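Local coordinates for protein oxidoreductase, Gfo/Idh/MocA family (Vibrio cholerae, PDB 1XEA) that is an oxidoreductase of the Gfo/Idh/MocA family that probably binds a nicotinamide adenine dinucleotide cofactor in its Rossmann-fold domain, at residues V119-R124 and E290-S295; I126-Q131 and Y235-F240; L144-W149 and T227-N232; F240-M245 and R253-D258. All coordinates share one frame; numbering follows the deposited sequence.

Interaction 1: residues V119-R124 and E290-S295; sequences VGFNRR and ERNLAS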
# COMPACT_ATOMS: atom_id res chain seq x y z
N VAL A 119 -22.92 -1.34 -28.29
CA VAL A 119 -23.08 -0.45 -27.14
C VAL A 119 -21.72 -0.23 -26.48
O VAL A 119 -20.95 -1.17 -26.30
CB VAL A 119 -24.07 -1.03 -26.10
CG1 VAL A 119 -24.22 -0.06 -24.95
CG2 VAL A 119 -25.43 -1.30 -26.74
N GLY A 120 -21.44 1.01 -26.10
CA GLY A 120 -20.16 1.34 -25.49
C GLY A 120 -19.98 1.06 -24.02
O GLY A 120 -20.25 1.91 -23.17
N PHE A 121 -19.49 -0.13 -23.70
CA PHE A 121 -19.24 -0.53 -22.32
C PHE A 121 -17.74 -0.78 -22.18
O PHE A 121 -17.29 -1.93 -22.22
CB PHE A 121 -19.99 -1.81 -22.01
CG PHE A 121 -21.46 -1.63 -21.81
CD1 PHE A 121 -22.38 -2.26 -22.66
CD2 PHE A 121 -21.94 -0.93 -20.70
CE1 PHE A 121 -23.75 -2.19 -22.40
CE2 PHE A 121 -23.31 -0.85 -20.43
CZ PHE A 121 -24.21 -1.49 -21.28
N ASN A 122 -16.98 0.29 -21.99
CA ASN A 122 -15.53 0.18 -21.88
C ASN A 122 -15.04 -0.78 -20.78
O ASN A 122 -14.02 -1.43 -20.94
CB ASN A 122 -14.90 1.57 -21.70
CG ASN A 122 -15.14 2.16 -20.33
OD1 ASN A 122 -14.20 2.57 -19.66
ND2 ASN A 122 -16.40 2.21 -19.90
N ARG A 123 -15.78 -0.88 -19.68
CA ARG A 123 -15.39 -1.76 -18.59
C ARG A 123 -15.43 -3.25 -18.96
O ARG A 123 -15.31 -4.10 -18.09
CB ARG A 123 -16.26 -1.51 -17.37
CG ARG A 123 -15.56 -0.79 -16.24
CD ARG A 123 -16.48 0.22 -15.58
NE ARG A 123 -16.50 1.48 -16.31
CZ ARG A 123 -16.01 2.62 -15.84
NH1 ARG A 123 -15.45 2.68 -14.64
NH2 ARG A 123 -16.05 3.71 -16.59
N ARG A 124 -15.62 -3.57 -20.24
CA ARG A 124 -15.61 -4.98 -20.66
C ARG A 124 -14.29 -5.26 -21.36
O ARG A 124 -13.99 -6.41 -21.68
CB ARG A 124 -16.73 -5.29 -21.66
CG ARG A 124 -18.13 -5.32 -21.10
CD ARG A 124 -19.10 -5.80 -22.18
NE ARG A 124 -20.48 -5.52 -21.79
CZ ARG A 124 -21.52 -5.61 -22.61
NH1 ARG A 124 -21.35 -5.98 -23.87
NH2 ARG A 124 -22.74 -5.32 -22.15
N GLU A 290 -27.43 -10.05 -26.39
CA GLU A 290 -28.22 -10.53 -25.25
C GLU A 290 -27.77 -9.91 -23.94
O GLU A 290 -28.59 -9.59 -23.09
CB GLU A 290 -28.15 -12.06 -25.12
CG GLU A 290 -28.98 -12.84 -26.15
CD GLU A 290 -29.21 -14.30 -25.74
OE1 GLU A 290 -28.21 -15.06 -25.57
OE2 GLU A 290 -30.39 -14.70 -25.60
N ARG A 291 -26.46 -9.74 -23.78
CA ARG A 291 -25.93 -9.15 -22.56
C ARG A 291 -26.32 -7.68 -22.54
O ARG A 291 -26.71 -7.14 -21.50
CB ARG A 291 -24.40 -9.29 -22.50
CG ARG A 291 -23.77 -8.61 -21.29
CD ARG A 291 -22.26 -8.80 -21.22
NE ARG A 291 -21.68 -8.02 -20.12
CZ ARG A 291 -20.41 -8.10 -19.73
NH1 ARG A 291 -19.57 -8.93 -20.33
NH2 ARG A 291 -19.98 -7.36 -18.72
N ASN A 292 -26.24 -7.03 -23.70
CA ASN A 292 -26.61 -5.63 -23.78
C ASN A 292 -28.07 -5.45 -23.34
O ASN A 292 -28.38 -4.68 -22.43
CB ASN A 292 -26.38 -5.10 -25.20
CG ASN A 292 -24.92 -5.04 -25.54
OD1 ASN A 292 -24.14 -4.43 -24.84
ND2 ASN A 292 -24.54 -5.69 -26.62
N LEU A 293 -28.97 -6.19 -23.98
CA LEU A 293 -30.38 -6.12 -23.64
C LEU A 293 -30.56 -6.39 -22.17
O LEU A 293 -31.13 -5.59 -21.44
CB LEU A 293 -31.17 -7.15 -24.43
CG LEU A 293 -31.36 -6.70 -25.87
CD1 LEU A 293 -31.82 -7.87 -26.72
CD2 LEU A 293 -32.37 -5.56 -25.91
N ALA A 294 -30.06 -7.54 -21.73
CA ALA A 294 -30.20 -7.92 -20.34
C ALA A 294 -29.79 -6.82 -19.36
O ALA A 294 -30.52 -6.51 -18.41
CB ALA A 294 -29.39 -9.19 -20.07
N SER A 295 -28.62 -6.22 -19.57
CA SER A 295 -28.16 -5.16 -18.68
C SER A 295 -29.08 -3.94 -18.65
O SER A 295 -29.29 -3.33 -17.60
CB SER A 295 -26.73 -4.73 -19.04
OG SER A 295 -25.85 -5.83 -18.88
O HOH W 1 -17.07 -6.80 -17.43
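Arg124 and Arg291 lie one on the other, their guanidinium groups stacked with centres 4.0 Å apart and planes inclined by 27°. Both chains are extended from CG to NE and run past each other in opposite directions; with CG of Arg291 anti to its backbone N (chi1 176°), that chain extends from the helix alongside Arg124. NE of Arg124 comes to 3.2 Å from NE of Arg291, but both are donors and make no bond with each other. Asp173 on helix 160-175 probably offsets the two charges: its OD1 forms salt bridges with NH2 of Arg124 and NE of Arg291, and the Ser295 hydroxyl can bond either to it or to the carbonyl O of Arg291.

CD1 of Phe121 lies over the opposite face of the Arg124 guanidinium, offset toward the rim. Asn292 meets the same group along its edge. NH2 of Arg124 donates to OD1 of Asn292 over 3.2 Å from above the amide's carbonyl plane, while NH1 of Arg124 gives the same oxygen a weak bond of 3.3 Å. That oxygen also lies at the edge of the Phe121 ring, 3.3 Å from CE1 of Phe121 and in the ring plane, a place where the ring's hydrogens suit a partial negative charge. At the far end, a water accepts from NH2 of Arg291 and donates to the carbonyl O of Arg123. Buried throughout, this polar core joins the end of the last parallel strand, 117-120, of the NAD-binding Rossmann fold to the long C-terminal helix 286-311.

Interaction 2: residues I126-Q131 and Y235-F240; sequences IPLYNQ and YLFDSF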
# COMPACT_ATOMS: atom_id res chain seq x y z
N ILE A 126 -11.18 -3.82 -20.17
CA ILE A 126 -10.09 -3.32 -19.35
C ILE A 126 -8.90 -4.25 -19.54
O ILE A 126 -8.90 -5.40 -19.07
CB ILE A 126 -10.50 -3.27 -17.88
CG1 ILE A 126 -11.76 -2.42 -17.76
CG2 ILE A 126 -9.36 -2.68 -17.05
CD1 ILE A 126 -11.63 -1.03 -18.34
N PRO A 127 -7.85 -3.77 -20.23
CA PRO A 127 -6.66 -4.59 -20.47
C PRO A 127 -6.08 -5.31 -19.26
O PRO A 127 -5.81 -6.50 -19.32
CB PRO A 127 -5.67 -3.62 -21.13
CG PRO A 127 -6.16 -2.26 -20.69
CD PRO A 127 -7.65 -2.38 -20.71
N LEU A 128 -5.90 -4.61 -18.14
CA LEU A 128 -5.35 -5.28 -16.99
C LEU A 128 -6.30 -6.33 -16.41
O LEU A 128 -5.86 -7.35 -15.89
CB LEU A 128 -4.95 -4.28 -15.89
CG LEU A 128 -4.23 -4.89 -14.67
CD1 LEU A 128 -2.83 -5.31 -15.05
CD2 LEU A 128 -4.18 -3.88 -13.54
N TYR A 129 -7.60 -6.11 -16.50
CA TYR A 129 -8.51 -7.10 -15.92
C TYR A 129 -8.71 -8.32 -16.79
O TYR A 129 -8.76 -9.44 -16.28
CB TYR A 129 -9.87 -6.48 -15.62
CG TYR A 129 -9.84 -5.29 -14.68
CD1 TYR A 129 -8.67 -4.91 -14.01
CD2 TYR A 129 -11.00 -4.55 -14.46
CE1 TYR A 129 -8.66 -3.81 -13.15
CE2 TYR A 129 -11.01 -3.46 -13.61
CZ TYR A 129 -9.84 -3.10 -12.96
OH TYR A 129 -9.86 -2.01 -12.12
N ASN A 130 -8.84 -8.12 -18.10
CA ASN A 130 -9.05 -9.24 -19.02
C ASN A 130 -7.79 -10.08 -19.19
O ASN A 130 -7.86 -11.24 -19.58
CB ASN A 130 -9.53 -8.74 -20.38
CG ASN A 130 -10.87 -8.02 -20.31
OD1 ASN A 130 -11.57 -8.06 -19.29
ND2 ASN A 130 -11.25 -7.36 -21.41
N GLN A 131 -6.64 -9.49 -18.89
CA GLN A 131 -5.37 -10.20 -19.01
C GLN A 131 -5.24 -11.26 -17.94
O GLN A 131 -4.69 -12.33 -18.19
CB GLN A 131 -4.21 -9.23 -18.88
CG GLN A 131 -2.88 -9.92 -18.64
CD GLN A 131 -1.74 -8.92 -18.50
OE1 GLN A 131 -0.65 -9.27 -18.00
NE2 GLN A 131 -1.97 -7.67 -18.94
N TYR A 235 -8.23 -11.81 -6.51
CA TYR A 235 -7.63 -10.59 -7.06
C TYR A 235 -8.41 -9.39 -6.55
O TYR A 235 -9.62 -9.47 -6.35
CB TYR A 235 -7.72 -10.53 -8.58
CG TYR A 235 -6.93 -11.56 -9.34
CD1 TYR A 235 -7.40 -12.86 -9.49
CD2 TYR A 235 -5.70 -11.22 -9.93
CE1 TYR A 235 -6.67 -13.80 -10.21
CE2 TYR A 235 -4.97 -12.16 -10.65
CZ TYR A 235 -5.46 -13.45 -10.78
OH TYR A 235 -4.73 -14.38 -11.48
N LEU A 236 -7.73 -8.27 -6.38
CA LEU A 236 -8.39 -7.06 -5.92
C LEU A 236 -7.72 -5.88 -6.59
O LEU A 236 -6.60 -5.52 -6.24
CB LEU A 236 -8.28 -6.90 -4.41
CG LEU A 236 -9.25 -5.95 -3.69
CD1 LEU A 236 -8.66 -5.61 -2.34
CD2 LEU A 236 -9.49 -4.68 -4.48
N PHE A 237 -8.40 -5.28 -7.56
CA PHE A 237 -7.84 -4.14 -8.27
C PHE A 237 -8.39 -2.84 -7.69
O PHE A 237 -9.61 -2.65 -7.63
CB PHE A 237 -8.17 -4.22 -9.75
CG PHE A 237 -7.65 -5.45 -10.42
CD1 PHE A 237 -8.45 -6.56 -10.59
CD2 PHE A 237 -6.35 -5.48 -10.92
CE1 PHE A 237 -7.98 -7.70 -11.27
CE2 PHE A 237 -5.86 -6.60 -11.59
CZ PHE A 237 -6.67 -7.71 -11.77
N ASP A 238 -7.49 -1.95 -7.27
CA ASP A 238 -7.88 -0.66 -6.70
C ASP A 238 -7.93 0.43 -7.79
O ASP A 238 -8.23 1.59 -7.51
CB ASP A 238 -6.88 -0.25 -5.61
CG ASP A 238 -5.45 -0.44 -6.03
OD1 ASP A 238 -5.03 -1.60 -6.26
OD2 ASP A 238 -4.72 0.56 -6.16
N SER A 239 -7.64 0.04 -9.02
CA SER A 239 -7.68 0.95 -10.15
C SER A 239 -7.58 0.12 -11.43
O SER A 239 -7.67 -1.11 -11.39
CB SER A 239 -6.52 1.95 -10.09
OG SER A 239 -5.29 1.36 -10.47
N PHE A 240 -7.40 0.79 -12.56
CA PHE A 240 -7.27 0.08 -13.81
C PHE A 240 -5.81 -0.25 -14.11
O PHE A 240 -5.53 -0.95 -15.06
CB PHE A 240 -7.87 0.92 -14.94
CG PHE A 240 -9.34 1.17 -14.80
CD1 PHE A 240 -9.84 2.46 -14.72
CD2 PHE A 240 -10.24 0.09 -14.69
CE1 PHE A 240 -11.20 2.69 -14.52
CE2 PHE A 240 -11.61 0.31 -14.49
CZ PHE A 240 -12.09 1.61 -14.40
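Tyr129 is wedged between Phe237 and Phe240, and this aromatic cluster forms the dense part of the contact. CD1 of Tyr129 lies over the centre of one face of Phe237, with CE1 of Tyr129 3.3 Å from CG of Phe237; the rings meet obliquely, centroids 4.5 Å apart and planes at 36°. The Phe240 ring is inclined to Tyr129 as well, CD2 of Phe240 being 3.7 Å from CZ of Tyr129. Ile126 packs here too: its CG2 sits over the centre of one face of the Tyr129 ring and 3.7 Å from CD2 of Phe240. Tyrosine suits this place because its ring is apolar enough for the cluster while its OH can donate to the carbonyl O of Ser239, which lies at the ring edge; the modelled length is too short to be taken literally.

Leu128 completes the packed side. Its CG is anti to the backbone N (chi1 -175°), which brings CD2 of Leu128 within 3.7 Å of CE2 of Phe237, while CB of Leu128 rests 3.5 Å from the carbonyl O of Phe240. The loose side is the turn, where Asp238 and Ser239 are partly exposed and point away; the Ser239 hydroxyl accepts from the backbone N of Thr241 and Gln242.

Helix 127-132 thus lies against the end of strand 233-237 and the turn that follows it, with Leu136 of helix 134-138 and Val226 of the adjoining strand 223-230 also touching Tyr129.

Interaction 3: residues L144-W149 and T227-N232; sequences LRSLRW and TASYDN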
# COMPACT_ATOMS: atom_id res chain seq x y z
N LEU A 144 -15.13 -18.47 -11.91
CA LEU A 144 -15.39 -17.42 -10.94
C LEU A 144 -16.35 -17.83 -9.83
O LEU A 144 -17.49 -18.18 -10.09
CB LEU A 144 -15.96 -16.18 -11.63
CG LEU A 144 -14.97 -15.20 -12.24
CD1 LEU A 144 -15.71 -14.04 -12.90
CD2 LEU A 144 -14.03 -14.68 -11.16
N ARG A 145 -15.87 -17.80 -8.59
CA ARG A 145 -16.72 -18.16 -7.46
C ARG A 145 -17.42 -16.90 -6.96
O ARG A 145 -18.39 -16.97 -6.21
CB ARG A 145 -15.92 -18.80 -6.33
CG ARG A 145 -15.32 -20.14 -6.71
CD ARG A 145 -16.40 -21.15 -7.03
NE ARG A 145 -15.89 -22.30 -7.79
CZ ARG A 145 -16.25 -22.60 -9.04
NH1 ARG A 145 -17.14 -21.83 -9.67
NH2 ARG A 145 -15.73 -23.66 -9.65
N SER A 146 -16.91 -15.75 -7.38
CA SER A 146 -17.48 -14.46 -7.00
C SER A 146 -16.77 -13.33 -7.74
O SER A 146 -15.61 -13.45 -8.14
CB SER A 146 -17.39 -14.26 -5.47
OG SER A 146 -16.28 -13.46 -5.11
N LEU A 147 -17.49 -12.24 -7.95
CA LEU A 147 -16.96 -11.07 -8.63
C LEU A 147 -17.72 -9.85 -8.10
O LEU A 147 -18.94 -9.78 -8.23
CB LEU A 147 -17.14 -11.18 -10.15
CG LEU A 147 -16.74 -9.95 -10.98
CD1 LEU A 147 -15.25 -9.74 -10.90
CD2 LEU A 147 -17.20 -10.11 -12.41
N ARG A 148 -17.00 -8.92 -7.49
CA ARG A 148 -17.61 -7.72 -6.93
C ARG A 148 -17.05 -6.47 -7.58
O ARG A 148 -15.84 -6.22 -7.55
CB ARG A 148 -17.37 -7.66 -5.42
CG ARG A 148 -17.88 -6.39 -4.76
CD ARG A 148 -17.76 -6.49 -3.24
NE ARG A 148 -16.39 -6.47 -2.78
CZ ARG A 148 -15.96 -7.08 -1.68
NH1 ARG A 148 -16.80 -7.76 -0.91
NH2 ARG A 148 -14.67 -6.99 -1.34
N TRP A 149 -17.93 -5.67 -8.15
CA TRP A 149 -17.51 -4.45 -8.79
C TRP A 149 -18.03 -3.26 -7.97
O TRP A 149 -19.23 -3.07 -7.86
CB TRP A 149 -18.06 -4.42 -10.22
CG TRP A 149 -17.26 -3.56 -11.14
CD1 TRP A 149 -17.09 -2.21 -11.06
CD2 TRP A 149 -16.48 -4.00 -12.25
NE1 TRP A 149 -16.26 -1.77 -12.04
CE2 TRP A 149 -15.86 -2.85 -12.79
CE3 TRP A 149 -16.23 -5.25 -12.84
CZ2 TRP A 149 -15.01 -2.92 -13.90
CZ3 TRP A 149 -15.39 -5.30 -13.94
CH2 TRP A 149 -14.79 -4.15 -14.45
N THR A 227 -13.08 -6.91 -7.26
CA THR A 227 -12.62 -8.06 -6.51
C THR A 227 -13.15 -9.30 -7.17
O THR A 227 -14.36 -9.43 -7.38
CB THR A 227 -13.15 -8.06 -5.08
OG1 THR A 227 -12.67 -6.92 -4.38
CG2 THR A 227 -12.72 -9.32 -4.37
N ALA A 228 -12.26 -10.23 -7.49
CA ALA A 228 -12.67 -11.47 -8.13
C ALA A 228 -12.14 -12.65 -7.34
O ALA A 228 -11.03 -12.61 -6.83
CB ALA A 228 -12.15 -11.52 -9.55
N SER A 229 -12.92 -13.72 -7.23
CA SER A 229 -12.38 -14.85 -6.50
C SER A 229 -12.70 -16.17 -7.19
O SER A 229 -13.75 -16.34 -7.80
CB SER A 229 -12.89 -14.87 -5.07
OG SER A 229 -14.18 -15.45 -4.99
N TYR A 230 -11.75 -17.09 -7.07
CA TYR A 230 -11.87 -18.42 -7.64
C TYR A 230 -11.58 -19.34 -6.47
O TYR A 230 -11.63 -18.92 -5.32
CB TYR A 230 -10.82 -18.63 -8.72
CG TYR A 230 -10.93 -17.66 -9.88
CD1 TYR A 230 -10.44 -16.36 -9.77
CD2 TYR A 230 -11.52 -18.05 -11.07
CE1 TYR A 230 -10.54 -15.48 -10.85
CE2 TYR A 230 -11.62 -17.18 -12.15
CZ TYR A 230 -11.13 -15.90 -12.03
OH TYR A 230 -11.22 -15.04 -13.10
N ASP A 231 -11.26 -20.60 -6.75
CA ASP A 231 -10.94 -21.48 -5.65
C ASP A 231 -9.49 -21.26 -5.27
O ASP A 231 -8.60 -21.45 -6.09
CB ASP A 231 -11.20 -22.95 -6.01
CG ASP A 231 -12.69 -23.26 -6.14
OD1 ASP A 231 -13.47 -22.92 -5.20
OD2 ASP A 231 -13.09 -23.84 -7.18
N ASN A 232 -9.27 -20.83 -4.03
CA ASN A 232 -7.94 -20.57 -3.49
C ASN A 232 -7.16 -19.52 -4.25
O ASN A 232 -5.94 -19.45 -4.15
CB ASN A 232 -7.12 -21.85 -3.42
CG ASN A 232 -7.69 -22.82 -2.41
OD1 ASN A 232 -8.06 -22.44 -1.29
ND2 ASN A 232 -7.75 -24.09 -2.78
O HOH W 2 -14.54 -4.65 -5.01
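The carbonyl O of Ser229 is gripped by two successive backbone donors, N of Arg145 at 2.7 Å and N of Ser146 at 3.2 Å. Beyond this doubled pair the strands settle into regular antiparallel pairing: N of Ser229 donates to O of Ser146 over 2.9 Å, and Arg148 and Thr227 exchange two nearly straight bonds.

Side chains divide between the faces. On one, the hydroxyls of Ser146 and Ser229 share a hydrogen bond of 2.9 Å between their OG atoms, small polar groups suited to a surface met by the second subunit, where Asn216 of that chain packs on Ser229. Arg148 and Thr227 lie side by side on this face; a water bonds to OG1 of Thr227 and only weakly to NE of Arg148, which has its stronger partner in a salt bridge to Glu150. Leu147 and Ala228 occupy the other, buried face, with CD1 of Leu147 3.8 Å from CB of Ala228, and Leu147 packs on Leu136 of helix 134-138.

Leu144 sends CD2 over the face of the Tyr230 ring, a CH-pi contact 3.7 Å from its centroid; the Tyr230 hydroxyl bonds to Glu135. Bending at chi2 (-62°), Arg145 brings NE to OD2 of Asp231, a salt bridge of 3.3 Å met from above the carboxylate plane. Two residues facing one across paired strands define a classic beta bulge, here at the start of strand 146-152 in the large mixed sheet that also takes part in the subunit interface.

Interaction 4: residues F240-M245 and R253-D258; sequences FTQGKM and RVALKD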
# COMPACT_ATOMS: atom_id res chain seq x y z
N PHE A 240 -7.40 0.79 -12.56
CA PHE A 240 -7.27 0.08 -13.81
C PHE A 240 -5.81 -0.25 -14.11
O PHE A 240 -5.53 -0.95 -15.06
CB PHE A 240 -7.87 0.92 -14.94
CG PHE A 240 -9.34 1.17 -14.80
CD1 PHE A 240 -9.84 2.46 -14.72
CD2 PHE A 240 -10.24 0.09 -14.69
CE1 PHE A 240 -11.20 2.69 -14.52
CE2 PHE A 240 -11.61 0.31 -14.49
CZ PHE A 240 -12.09 1.61 -14.40
N THR A 241 -4.88 0.22 -13.29
CA THR A 241 -3.47 -0.04 -13.58
C THR A 241 -2.78 -0.92 -12.56
O THR A 241 -1.78 -1.57 -12.87
CB THR A 241 -2.67 1.28 -13.68
OG1 THR A 241 -2.50 1.85 -12.38
CG2 THR A 241 -3.41 2.25 -14.56
N GLN A 242 -3.30 -0.93 -11.35
CA GLN A 242 -2.73 -1.71 -10.27
C GLN A 242 -3.71 -2.64 -9.60
O GLN A 242 -4.92 -2.37 -9.54
CB GLN A 242 -2.18 -0.78 -9.22
CG GLN A 242 -0.80 -0.29 -9.51
CD GLN A 242 -0.27 0.53 -8.36
OE1 GLN A 242 0.95 0.77 -8.25
NE2 GLN A 242 -1.18 0.96 -7.47
N GLY A 243 -3.17 -3.73 -9.07
CA GLY A 243 -3.98 -4.70 -8.37
C GLY A 243 -3.12 -5.69 -7.63
O GLY A 243 -1.92 -5.79 -7.89
N LYS A 244 -3.71 -6.41 -6.70
CA LYS A 244 -2.95 -7.40 -5.99
C LYS A 244 -3.58 -8.77 -6.19
O LYS A 244 -4.79 -8.90 -6.31
CB LYS A 244 -2.84 -7.05 -4.50
CG LYS A 244 -4.08 -6.43 -3.90
CD LYS A 244 -3.87 -6.02 -2.44
CE LYS A 244 -2.95 -4.81 -2.30
NZ LYS A 244 -3.11 -4.12 -0.97
N MSE A 245 -2.72 -9.79 -6.27
CA MSE A 245 -3.13 -11.17 -6.48
C MSE A 245 -2.78 -12.00 -5.25
O MSE A 245 -1.65 -11.98 -4.77
CB MSE A 245 -2.41 -11.74 -7.70
CG MSE A 245 -2.77 -13.17 -8.05
SE MSE A 245 -1.74 -13.90 -9.58
CE MSE A 245 -0.53 -15.07 -8.58
N ARG A 253 1.89 -8.29 -6.48
CA ARG A 253 1.38 -7.14 -7.21
C ARG A 253 1.23 -7.47 -8.68
O ARG A 253 2.08 -8.13 -9.25
CB ARG A 253 2.35 -5.96 -7.02
CG ARG A 253 2.10 -4.76 -7.90
CD ARG A 253 2.92 -3.54 -7.45
NE ARG A 253 2.77 -2.38 -8.34
CZ ARG A 253 3.30 -2.28 -9.55
NH1 ARG A 253 4.04 -3.29 -10.03
NH2 ARG A 253 3.09 -1.19 -10.28
N VAL A 254 0.11 -7.06 -9.27
CA VAL A 254 -0.13 -7.25 -10.70
C VAL A 254 -0.42 -5.86 -11.25
O VAL A 254 -1.33 -5.17 -10.78
CB VAL A 254 -1.37 -8.15 -11.03
CG1 VAL A 254 -1.07 -9.61 -10.74
CG2 VAL A 254 -2.58 -7.68 -10.25
N ALA A 255 0.34 -5.43 -12.25
CA ALA A 255 0.11 -4.10 -12.80
C ALA A 255 0.16 -4.02 -14.32
O ALA A 255 0.64 -4.92 -15.00
CB ALA A 255 1.11 -3.10 -12.20
N LEU A 256 -0.34 -2.91 -14.83
CA LEU A 256 -0.38 -2.65 -16.25
C LEU A 256 1.01 -2.25 -16.71
O LEU A 256 1.72 -1.55 -15.99
CB LEU A 256 -1.37 -1.52 -16.51
CG LEU A 256 -1.71 -1.20 -17.96
CD1 LEU A 256 -2.33 -2.42 -18.66
CD2 LEU A 256 -2.69 -0.05 -17.95
N LYS A 257 1.41 -2.70 -17.89
CA LYS A 257 2.72 -2.37 -18.44
C LYS A 257 2.90 -0.85 -18.44
O LYS A 257 1.93 -0.10 -18.58
CB LYS A 257 2.83 -2.89 -19.87
CG LYS A 257 4.08 -3.70 -20.14
CD LYS A 257 4.01 -4.38 -21.50
CE LYS A 257 5.04 -5.51 -21.61
NZ LYS A 257 5.03 -6.20 -22.93
N ASP A 258 4.14 -0.40 -18.29
CA ASP A 258 4.42 1.02 -18.27
C ASP A 258 4.28 1.61 -19.68
O ASP A 258 4.38 0.90 -20.68
CB ASP A 258 5.82 1.27 -17.72
CG ASP A 258 6.09 2.74 -17.42
OD1 ASP A 258 5.13 3.49 -17.20
OD2 ASP A 258 7.27 3.14 -17.39
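Arg253 opens the pairing with an extended side chain, so that its guanidinium comes beside Gln242. OE1 of Gln242 lies at the edge of that group, 3.5 Å from NH2 of Arg253, with the amide turned almost perpendicular to it; this is a polar contact and not a hydrogen bond. Arginine's length allows it to span from its place opposite Lys244 to the next pair on the same face.

Val254 comes next, paired with Gly243. Its N donates to O of Gly243 over 2.8 Å and almost straight, whereas the return bond from N of Gly243 to O of Val254 is weak, bent to 122°. With no side chain of its own, Gly243 lets CG2 of Val254 lie against its peptide, while CG1 of Val254 touches CB of the selenomethionine Met245 at 3.9 Å. Val254 also packs on Phe237 of strand 233-237, on the far side of strand 242-247 in the sheet, a buried site suited to a branched apolar residue.

Ala255, opposite Gln242, is small, and its CB lies over one face of the Arg253 guanidinium, toward the rim. Leu256 then leaves the strand but keeps one bond, its N donating to O of Thr241 over 2.8 Å; the side chains of Leu256 and Thr241 cross at about a right angle. Farther on, Asp258 forms a salt bridge with Lys266 of the third subunit. The arrangement is a beta hairpin of strands 242-247 and 250-255, the latter the outermost strand of the mixed sheet within this chain, where Arg253 makes backbone hydrogen bonds to the fourth subunit.

How the interactions relate
Interaction 1 spans the chain from strand 117-120 of the Rossmann sheet to the C-terminal helix, and the other three are nested within the loop it closes; interaction 3 lies inside the loop of interaction 2, and interaction 4 follows both. Interactions 2, 3 and 4 all reach the same mixed sheet, whose strands 146-152, 223-230, 233-237, 242-247 and 250-255 are successive neighbours. Interactions 2 and 4 have centres about 7 Å apart and share Phe240; the centre of interaction 3 lies about 13 Å from that of interaction 2. The centres of interactions 1 and 2 are about 18 Å apart, yet they touch through Arg124 and Asn130. The Rossmann domain, which probably binds the cofactor, is thus tied to the sheet, whose strands also meet other subunits.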